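Local coordinates for protein beta-xylosidase (Uncultured organism, PDB 4MLG) that probably hydrolyses xylo-oligosaccharides to release xylose, acting as a beta-xylosidase of glycoside hydrolase family 43 with a calcium-containing beta-propeller, at residues E74-W78 / P124-P128; P174-A180 / L211-G215; T243-A249 / R261-P267. All blocks are in the same frame, centred on the assembly; numbering follows the deposited sequence.

Overall arrangement
The three contacts illustrate how a family 43 beta-propeller is held together both inside its blades and in the loops around them. They follow one another along the chain. Contact 1 joins the loops that enter and leave the four-stranded sheet running from strand 81-91 to strand 123-124. Contact 2 joins loops beside strands 184-188 and 200-205, and contact 3 lies in the hairpin of strands 246-251 and 258-265. Because 200-205 pairs with 258-265, contacts 2 and 3 border one sheet, their nearest atoms about 7 Å apart. Contact 1 lies about 37 and 35 Å from them, centre to centre. Separate parts of the propeller are thus joined, and contact 1 also reaches the second subunit.

Contact 1. Residues E74-W78 / P124-P128; sequences EDIPW and PQENP
Trp78 lays one face of its indole against Pro128 and turns an edge toward the chain at Gln125 and Glu126. The two loops flank one blade of the beta-propeller: residues 74-78 lead into its strand 81-91, whereas the other segment leaves its last strand, 123-124. Over the face, Pro128 CD stands 3.6 Å from the centroid of the five-membered ring and 17° off its normal, a CH-pi contact, while Pro128 CB reaches across to the six-membered ring, 3.8 Å from Trp78 CZ2. At the edge, Gln125 O and a water lie in the indole plane. That water accepts from Trp78 NE1 at 3.3 Å and donates to Gln125 O, so the buried indole N-H is satisfied through solvent, with no direct hydrogen bond joining the segments. Trp78 CG sits between its own backbone N and carbonyl carbon (chi1 63°), a setting that brings CD1 to 3.4 Å from Glu126 O.

Two further prolines, Pro77 and Pro124, add contacts. Pro77 turns its ring to Glu126, CG lying 3.7 Å from Glu126 CA, and the two side chains cross at roughly a right angle. Phe99 and Leu101 of strand 94-102 pack on both Ile76 and Trp78, and Lys130 of the second subunit packs on Pro77 and Trp78, bringing the contact to the dimer interface. At the far end, Pro124 CB meets Ile76 CG1 at 4.3 Å, and Pro124 CG lies 3.4 Å from Asp75 O.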
loop_
_atom_site.group_PDB
_atom_site.type_symbol
_atom_site.label_atom_id
_atom_site.label_comp_id
_atom_site.label_asym_id
_atom_site.label_seq_id
_atom_site.Cartn_x
_atom_site.Cartn_y
_atom_site.Cartn_z
ATOM N N GLU A 74 17.254 -6.765 -4.899
ATOM C CA GLU A 74 17.011 -7.528 -6.120
ATOM C C GLU A 74 16.313 -8.853 -5.827
ATOM O O GLU A 74 15.494 -9.321 -6.618
ATOM C CB GLU A 74 18.316 -7.798 -6.874
ATOM C CG GLU A 74 19.002 -6.562 -7.431
ATOM C CD GLU A 74 20.039 -5.994 -6.484
ATOM O OE1 GLU A 74 21.137 -5.633 -6.957
ATOM O OE2 GLU A 74 19.758 -5.904 -5.270
ATOM N N ASP A 75 16.643 -9.453 -4.687
ATOM C CA ASP A 75 16.098 -10.756 -4.319
ATOM C C ASP A 75 14.656 -10.666 -3.820
ATOM O O ASP A 75 13.978 -11.683 -3.673
ATOM C CB ASP A 75 16.977 -11.423 -3.256
ATOM C CG ASP A 75 18.429 -11.532 -3.681
ATOM O OD1 ASP A 75 18.704 -11.440 -4.895
ATOM O OD2 ASP A 75 19.295 -11.711 -2.798
ATOM N N ILE A 76 14.194 -9.448 -3.556
ATOM C CA ILE A 76 12.835 -9.237 -3.065
ATOM C C ILE A 76 11.877 -8.970 -4.226
ATOM O O ILE A 76 12.082 -8.039 -5.001
ATOM C CB ILE A 76 12.780 -8.072 -2.057
ATOM C CG1 ILE A 76 13.835 -8.264 -0.966
ATOM C CG2 ILE A 76 11.396 -7.957 -1.442
ATOM C CD1 ILE A 76 13.923 -7.109 0.008
ATOM N N PRO A 77 10.830 -9.800 -4.354
ATOM C CA PRO A 77 9.888 -9.730 -5.478
ATOM C C PRO A 77 9.053 -8.450 -5.509
ATOM O O PRO A 77 8.807 -7.911 -6.589
ATOM C CB PRO A 77 8.979 -10.943 -5.247
ATOM C CG PRO A 77 9.787 -11.869 -4.396
ATOM C CD PRO A 77 10.576 -10.970 -3.498
ATOM N N TRP A 78 8.620 -7.976 -4.344
ATOM C CA TRP A 78 7.773 -6.788 -4.273
ATOM C C TRP A 78 8.599 -5.522 -4.097
ATOM O O TRP A 78 8.060 -4.456 -3.800
ATOM C CB TRP A 78 6.762 -6.915 -3.131
ATOM C CG TRP A 78 7.388 -6.995 -1.763
ATOM C CD1 TRP A 78 7.895 -8.109 -1.158
ATOM C CD2 TRP A 78 7.556 -5.920 -0.829
ATOM N NE1 TRP A 78 8.373 -7.794 0.090
ATOM C CE2 TRP A 78 8.178 -6.456 0.317
ATOM C CE3 TRP A 78 7.245 -4.557 -0.851
ATOM C CZ2 TRP A 78 8.495 -5.676 1.429
ATOM C CZ3 TRP A 78 7.560 -3.784 0.253
ATOM C CH2 TRP A 78 8.178 -4.346 1.378
ATOM N N PRO A 124 13.221 -14.163 1.298
ATOM C CA PRO A 124 12.093 -13.253 1.515
ATOM C C PRO A 124 10.778 -13.811 0.988
ATOM O O PRO A 124 10.771 -14.595 0.039
ATOM C CB PRO A 124 12.491 -12.021 0.701
ATOM C CG PRO A 124 13.303 -12.573 -0.415
ATOM C CD PRO A 124 14.057 -13.744 0.160
ATOM N N GLN A 125 9.675 -13.407 1.609
ATOM C CA GLN A 125 8.353 -13.735 1.100
ATOM C C GLN A 125 8.097 -12.878 -0.131
ATOM O O GLN A 125 8.750 -11.854 -0.322
ATOM C CB GLN A 125 7.284 -13.476 2.162
ATOM C CG GLN A 125 7.437 -14.319 3.419
ATOM C CD GLN A 125 7.215 -15.797 3.164
ATOM O OE1 GLN A 125 8.130 -16.515 2.759
ATOM N NE2 GLN A 125 5.994 -16.261 3.406
ATOM N N GLU A 126 7.149 -13.288 -0.965
ATOM C CA GLU A 126 6.919 -12.593 -2.227
ATOM C C GLU A 126 6.128 -11.300 -2.054
ATOM O O GLU A 126 6.120 -10.448 -2.941
ATOM C CB GLU A 126 6.227 -13.517 -3.228
ATOM C CG GLU A 126 7.033 -14.760 -3.557
ATOM C CD GLU A 126 6.346 -15.645 -4.571
ATOM O OE1 GLU A 126 5.334 -15.203 -5.156
ATOM O OE2 GLU A 126 6.815 -16.783 -4.780
ATOM N N ASN A 127 5.469 -11.156 -0.909
ATOM C CA ASN A 127 4.663 -9.971 -0.639
ATOM C C ASN A 127 4.869 -9.450 0.779
ATOM O O ASN A 127 5.193 -10.219 1.685
ATOM C CB ASN A 127 3.180 -10.262 -0.887
ATOM C CG ASN A 127 2.878 -10.550 -2.345
ATOM O OD1 ASN A 127 2.842 -11.706 -2.765
ATOM N ND2 ASN A 127 2.661 -9.497 -3.126
ATOM N N PRO A 128 4.692 -8.135 0.977
ATOM C CA PRO A 128 4.843 -7.565 2.316
ATOM C C PRO A 128 3.715 -8.008 3.241
ATOM O O PRO A 128 2.690 -8.495 2.766
ATOM C CB PRO A 128 4.751 -6.058 2.062
ATOM C CG PRO A 128 3.951 -5.938 0.813
ATOM C CD PRO A 128 4.370 -7.105 -0.027
HETATM O O HOH W 1 9.356 -10.423 1.763
#

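Contact 2. Residues P174-A180 / L211-G215; sequences PEGDEPA and LLSAG
Gly176 and Gly215 meet through the backbone, Gly215 N donating to Gly176 O at 2.9 Å. Two more backbone bonds follow. Ala214 N gives its hydrogen to Glu178 O at 2.8 Å, and Ala180 N gives its own to Leu212 O, also at 2.8 Å. Donors thus come from both segments, and between the last two bonds Pro179 and Ser213 form a single beta bridge.

The loop 174-180 is shaped by a type II' beta turn from Glu175 to Glu178, whose positive phi at Gly176 favours glycine. It leads toward strand 184-188, while 211-215 follows the adjacent antiparallel strand 200-205, so the bridge ties together two surface loops beside one propeller sheet.

A side-chain bond reinforces the turn: Glu175 N donates to Glu178 OE1 at 2.9 Å, coming from above the carboxylate plane, 66° out of it.

Apolar contacts are small. Ala214 CB touches Pro174 CB (3.9 Å) and, roughly at right angles to that contact, Ala180 CB (4.3 Å). Pro179 CB lies 4.4 Å from Leu211 CD1, and Leu211 also packs on Met203 and Leu205 of strand 200-205.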
loop_
_atom_site.group_PDB
_atom_site.type_symbol
_atom_site.label_atom_id
_atom_site.label_comp_id
_atom_site.label_asym_id
_atom_site.label_seq_id
_atom_site.Cartn_x
_atom_site.Cartn_y
_atom_site.Cartn_z
ATOM N N PRO A 174 1.101 16.545 13.853
ATOM C CA PRO A 174 0.583 17.289 15.007
ATOM C C PRO A 174 1.545 18.400 15.421
ATOM O O PRO A 174 2.752 18.259 15.227
ATOM C CB PRO A 174 0.484 16.218 16.101
ATOM C CG PRO A 174 1.392 15.115 15.655
ATOM C CD PRO A 174 1.335 15.125 14.163
ATOM N N GLU A 175 1.018 19.491 15.971
ATOM C CA GLU A 175 1.848 20.637 16.336
ATOM C C GLU A 175 1.628 21.103 17.773
ATOM O O GLU A 175 0.507 21.083 18.278
ATOM C CB GLU A 175 1.590 21.811 15.386
ATOM C CG GLU A 175 2.030 21.587 13.949
ATOM C CD GLU A 175 1.746 22.789 13.066
ATOM O OE1 GLU A 175 0.878 23.608 13.436
ATOM O OE2 GLU A 175 2.392 22.919 12.005
ATOM N N GLY A 176 2.711 21.530 18.418
ATOM C CA GLY A 176 2.638 22.155 19.728
ATOM C C GLY A 176 2.025 21.314 20.832
ATOM O O GLY A 176 2.517 20.232 21.150
ATOM N N ASP A 177 0.943 21.822 21.416
ATOM C CA ASP A 177 0.311 21.183 22.567
ATOM C C ASP A 177 -0.510 19.953 22.180
ATOM O O ASP A 177 -0.934 19.186 23.044
ATOM C CB ASP A 177 -0.561 22.191 23.322
ATOM C CG ASP A 177 -0.913 21.725 24.722
ATOM O OD1 ASP A 177 -0.103 20.990 25.327
ATOM O OD2 ASP A 177 -1.997 22.096 25.222
ATOM N N GLU A 178 -0.735 19.773 20.881
ATOM C CA GLU A 178 -1.422 18.586 20.384
ATOM C C GLU A 178 -0.611 17.344 20.736
ATOM O O GLU A 178 0.618 17.375 20.705
ATOM C CB GLU A 178 -1.618 18.674 18.866
ATOM C CG GLU A 178 -2.454 19.860 18.404
ATOM C CD GLU A 178 -2.436 20.037 16.895
ATOM O OE1 GLU A 178 -1.885 19.160 16.197
ATOM O OE2 GLU A 178 -2.970 21.056 16.408
ATOM N N PRO A 179 -1.297 16.245 21.085
ATOM C CA PRO A 179 -0.605 15.000 21.433
ATOM C C PRO A 179 0.212 14.463 20.263
ATOM O O PRO A 179 -0.309 14.329 19.157
ATOM C CB PRO A 179 -1.753 14.040 21.768
ATOM C CG PRO A 179 -2.959 14.634 21.119
ATOM C CD PRO A 179 -2.759 16.112 21.186
ATOM N N ALA A 180 1.484 14.169 20.510
ATOM C CA ALA A 180 2.368 13.665 19.465
ATOM C C ALA A 180 1.950 12.272 19.019
ATOM O O ALA A 180 1.283 11.549 19.759
ATOM C CB ALA A 180 3.804 13.650 19.953
ATOM N N LEU A 211 -0.063 12.132 27.735
ATOM C CA LEU A 211 0.564 11.872 26.439
ATOM C C LEU A 211 1.529 12.982 26.051
ATOM O O LEU A 211 1.195 14.163 26.144
ATOM C CB LEU A 211 -0.501 11.725 25.348
ATOM C CG LEU A 211 -1.186 10.369 25.197
ATOM C CD1 LEU A 211 -2.393 10.487 24.282
ATOM C CD2 LEU A 211 -0.205 9.346 24.651
ATOM N N LEU A 212 2.726 12.596 25.618
ATOM C CA LEU A 212 3.731 13.562 25.193
ATOM C C LEU A 212 3.222 14.403 24.026
ATOM O O LEU A 212 2.661 13.875 23.065
ATOM C CB LEU A 212 5.034 12.860 24.808
ATOM C CG LEU A 212 5.844 12.245 25.949
ATOM C CD1 LEU A 212 7.057 11.514 25.402
ATOM C CD2 LEU A 212 6.267 13.320 26.937
ATOM N N SER A 213 3.417 15.714 24.127
ATOM C CA SER A 213 2.958 16.639 23.100
ATOM C C SER A 213 3.874 16.622 21.882
ATOM O O SER A 213 4.972 16.064 21.924
ATOM C CB SER A 213 2.853 18.057 23.665
ATOM O OG SER A 213 4.093 18.481 24.203
ATOM N N ALA A 214 3.411 17.237 20.799
ATOM C CA ALA A 214 4.159 17.275 19.548
ATOM C C ALA A 214 5.319 18.258 19.622
ATOM O O ALA A 214 6.334 18.090 18.943
ATOM C CB ALA A 214 3.238 17.633 18.400
ATOM N N GLY A 215 5.161 19.289 20.447
ATOM C CA GLY A 215 6.198 20.287 20.623
ATOM C C GLY A 215 7.347 19.773 21.467
ATOM O O GLY A 215 8.474 20.251 21.350
#

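Contact 3. Residues T243-A249 / R261-P267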
loop_
_atom_site.group_PDB
_atom_site.type_symbol
_atom_site.label_atom_id
_atom_site.label_comp_id
_atom_site.label_asym_id
_atom_site.label_seq_id
_atom_site.Cartn_x
_atom_site.Cartn_y
_atom_site.Cartn_z
ATOM N N THR A 243 16.297 16.127 17.788
ATOM C CA THR A 243 16.993 16.501 19.014
ATOM C C THR A 243 18.126 15.520 19.294
ATOM O O THR A 243 18.858 15.664 20.273
ATOM C CB THR A 243 16.044 16.595 20.223
ATOM O OG1 THR A 243 15.224 15.424 20.286
ATOM C CG2 THR A 243 15.157 17.825 20.105
ATOM N N HIS A 244 18.255 14.523 18.420
ATOM C CA HIS A 244 19.396 13.608 18.415
ATOM C C HIS A 244 19.588 12.847 19.729
ATOM O O HIS A 244 20.717 12.619 20.159
ATOM C CB HIS A 244 20.682 14.364 18.055
ATOM C CG HIS A 244 20.530 15.307 16.900
ATOM N ND1 HIS A 244 19.926 16.539 17.019
ATOM C CD2 HIS A 244 20.908 15.197 15.605
ATOM C CE1 HIS A 244 19.934 17.147 15.846
ATOM N NE2 HIS A 244 20.524 16.354 14.971
ATOM N N LEU A 245 18.486 12.447 20.357
ATOM C CA LEU A 245 18.556 11.742 21.633
ATOM C C LEU A 245 18.049 10.311 21.526
ATOM O O LEU A 245 17.176 10.009 20.712
ATOM C CB LEU A 245 17.732 12.471 22.695
ATOM C CG LEU A 245 18.008 13.950 22.941
ATOM C CD1 LEU A 245 16.935 14.534 23.842
ATOM C CD2 LEU A 245 19.381 14.139 23.553
ATOM N N ILE A 246 18.604 9.433 22.354
ATOM C CA ILE A 246 18.034 8.110 22.558
ATOM C C ILE A 246 17.442 8.060 23.962
ATOM O O ILE A 246 18.164 7.894 24.946
ATOM C CB ILE A 246 19.078 6.990 22.385
ATOM C CG1 ILE A 246 19.588 6.956 20.943
ATOM C CG2 ILE A 246 18.479 5.634 22.745
ATOM C CD1 ILE A 246 18.548 6.503 19.938
ATOM N N CYS A 247 16.126 8.228 24.051
ATOM C CA CYS A 247 15.444 8.240 25.337
ATOM C C CYS A 247 14.899 6.857 25.668
ATOM O O CYS A 247 15.053 5.919 24.885
ATOM C CB CYS A 247 14.310 9.266 25.332
ATOM S SG CYS A 247 14.854 10.978 25.102
ATOM N N TYR A 248 14.272 6.728 26.832
ATOM C CA TYR A 248 13.662 5.462 27.219
ATOM C C TYR A 248 12.508 5.654 28.195
ATOM O O TYR A 248 12.475 6.622 28.957
ATOM C CB TYR A 248 14.705 4.509 27.810
ATOM C CG TYR A 248 15.082 4.802 29.244
ATOM C CD1 TYR A 248 14.584 4.028 30.286
ATOM C CD2 TYR A 248 15.938 5.848 29.558
ATOM C CE1 TYR A 248 14.928 4.289 31.598
ATOM C CE2 TYR A 248 16.287 6.118 30.868
ATOM C CZ TYR A 248 15.779 5.335 31.884
ATOM O OH TYR A 248 16.123 5.600 33.189
ATOM N N ALA A 249 11.561 4.722 28.157
ATOM C CA ALA A 249 10.407 4.754 29.044
ATOM C C ALA A 249 10.226 3.394 29.711
ATOM O O ALA A 249 10.891 2.424 29.342
ATOM C CB ALA A 249 9.161 5.140 28.269
ATOM N N ARG A 261 11.320 8.308 31.160
ATOM C CA ARG A 261 12.230 8.274 32.298
ATOM C C ARG A 261 13.409 9.227 32.140
ATOM O O ARG A 261 13.645 10.075 33.001
ATOM C CB ARG A 261 12.725 6.848 32.544
ATOM C CG ARG A 261 11.668 5.932 33.131
ATOM C CD ARG A 261 11.290 6.387 34.529
ATOM N NE ARG A 261 10.053 5.775 34.999
ATOM C CZ ARG A 261 9.055 6.452 35.560
ATOM N NH1 ARG A 261 9.153 7.766 35.722
ATOM N NH2 ARG A 261 7.962 5.819 35.958
ATOM N N GLY A 262 14.149 9.091 31.045
ATOM C CA GLY A 262 15.309 9.934 30.824
ATOM C C GLY A 262 15.994 9.743 29.485
ATOM O O GLY A 262 15.367 9.361 28.496
ATOM N N VAL A 263 17.294 10.018 29.459
ATOM C CA VAL A 263 18.080 9.940 28.235
ATOM C C VAL A 263 19.158 8.868 28.352
ATOM O O VAL A 263 19.923 8.852 29.315
ATOM C CB VAL A 263 18.749 11.295 27.919
ATOM C CG1 VAL A 263 19.639 11.187 26.686
ATOM C CG2 VAL A 263 17.697 12.378 27.734
ATOM N N ILE A 264 19.214 7.970 27.373
ATOM C CA ILE A 264 20.253 6.949 27.343
ATOM C C ILE A 264 21.495 7.474 26.633
ATOM O O ILE A 264 22.618 7.282 27.101
ATOM C CB ILE A 264 19.778 5.666 26.629
ATOM C CG1 ILE A 264 18.525 5.105 27.301
ATOM C CG2 ILE A 264 20.878 4.616 26.618
ATOM C CD1 ILE A 264 18.067 3.784 26.715
ATOM N N LEU A 265 21.284 8.147 25.505
ATOM C CA LEU A 265 22.389 8.626 24.683
ATOM C C LEU A 265 22.227 10.088 24.268
ATOM O O LEU A 265 21.226 10.467 23.660
ATOM C CB LEU A 265 22.540 7.747 23.439
ATOM C CG LEU A 265 23.788 7.981 22.588
ATOM C CD1 LEU A 265 25.036 7.623 23.378
ATOM C CD2 LEU A 265 23.719 7.186 21.293
ATOM N N THR A 266 23.225 10.901 24.605
ATOM C CA THR A 266 23.286 12.296 24.176
ATOM C C THR A 266 23.632 12.340 22.683
ATOM O O THR A 266 24.073 11.329 22.134
ATOM C CB THR A 266 24.344 13.064 24.994
ATOM O OG1 THR A 266 25.626 12.449 24.825
ATOM C CG2 THR A 266 23.976 13.064 26.470
ATOM N N PRO A 267 23.419 13.495 22.016
ATOM C CA PRO A 267 23.701 13.612 20.579
ATOM C C PRO A 267 25.069 13.088 20.149
ATOM O O PRO A 267 26.056 13.267 20.861
ATOM C CB PRO A 267 23.618 15.118 20.340
ATOM C CG PRO A 267 22.589 15.570 21.301
ATOM C CD PRO A 267 22.765 14.714 22.533
HETATM O O HOH W 2 21.904 10.344 20.429
#
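Tyr248 and Arg261 pack across a beta hairpin of the propeller, formed by strands 246-251 and 258-265; the short segments 246-249 and 261-263 run antiparallel, 166° between their directions. Arg261 CB stands over one face of the tyrosine ring, 3.8 Å from its centroid and displaced toward the rim, in a CH-pi contact, while the arginine's guanidinium leads away and NE bonds to Thr250 OG1. Ile264 comes in at about a right angle to the tyrosine side chain, its CG1 3.5 Å from Tyr248 CD2. The ring reaches both because a chi1 of 78° swings it over the backbone, across to the other strand. With an alanine here, Arg261 CB and Ile264 CG1 would probably lose the surface they rest on, opening a gap beside the hairpin.

Along the backbone from Tyr248 the register slips by one residue, between Ile246 and Cys247. Ile264 and Leu265 both face Ile246 in a classic beta bulge, and Ile246 O takes two hydrogens, from Ile264 N and from Leu265 N at 3.2 Å. Ile246 N answers with a nearly straight bond to Leu265 O (171°). Ile246 and Leu265 run side by side, CB to CB 3.7 Å, and the Ile246 side chain lies about 9 Å from the calcium ion. Beyond the bulge, Leu245 CD2 rests 3.6 Å from Pro267 CD.

Farther out, the chain near the C terminus borders the hairpin. Ile319 bonds through its backbone to Ile264 and Thr266, Thr266 OG1 accepts from Gly321 N, and the hydroxyl oxygen OH of Tyr248 accepts the hydrogen of Ile316 N.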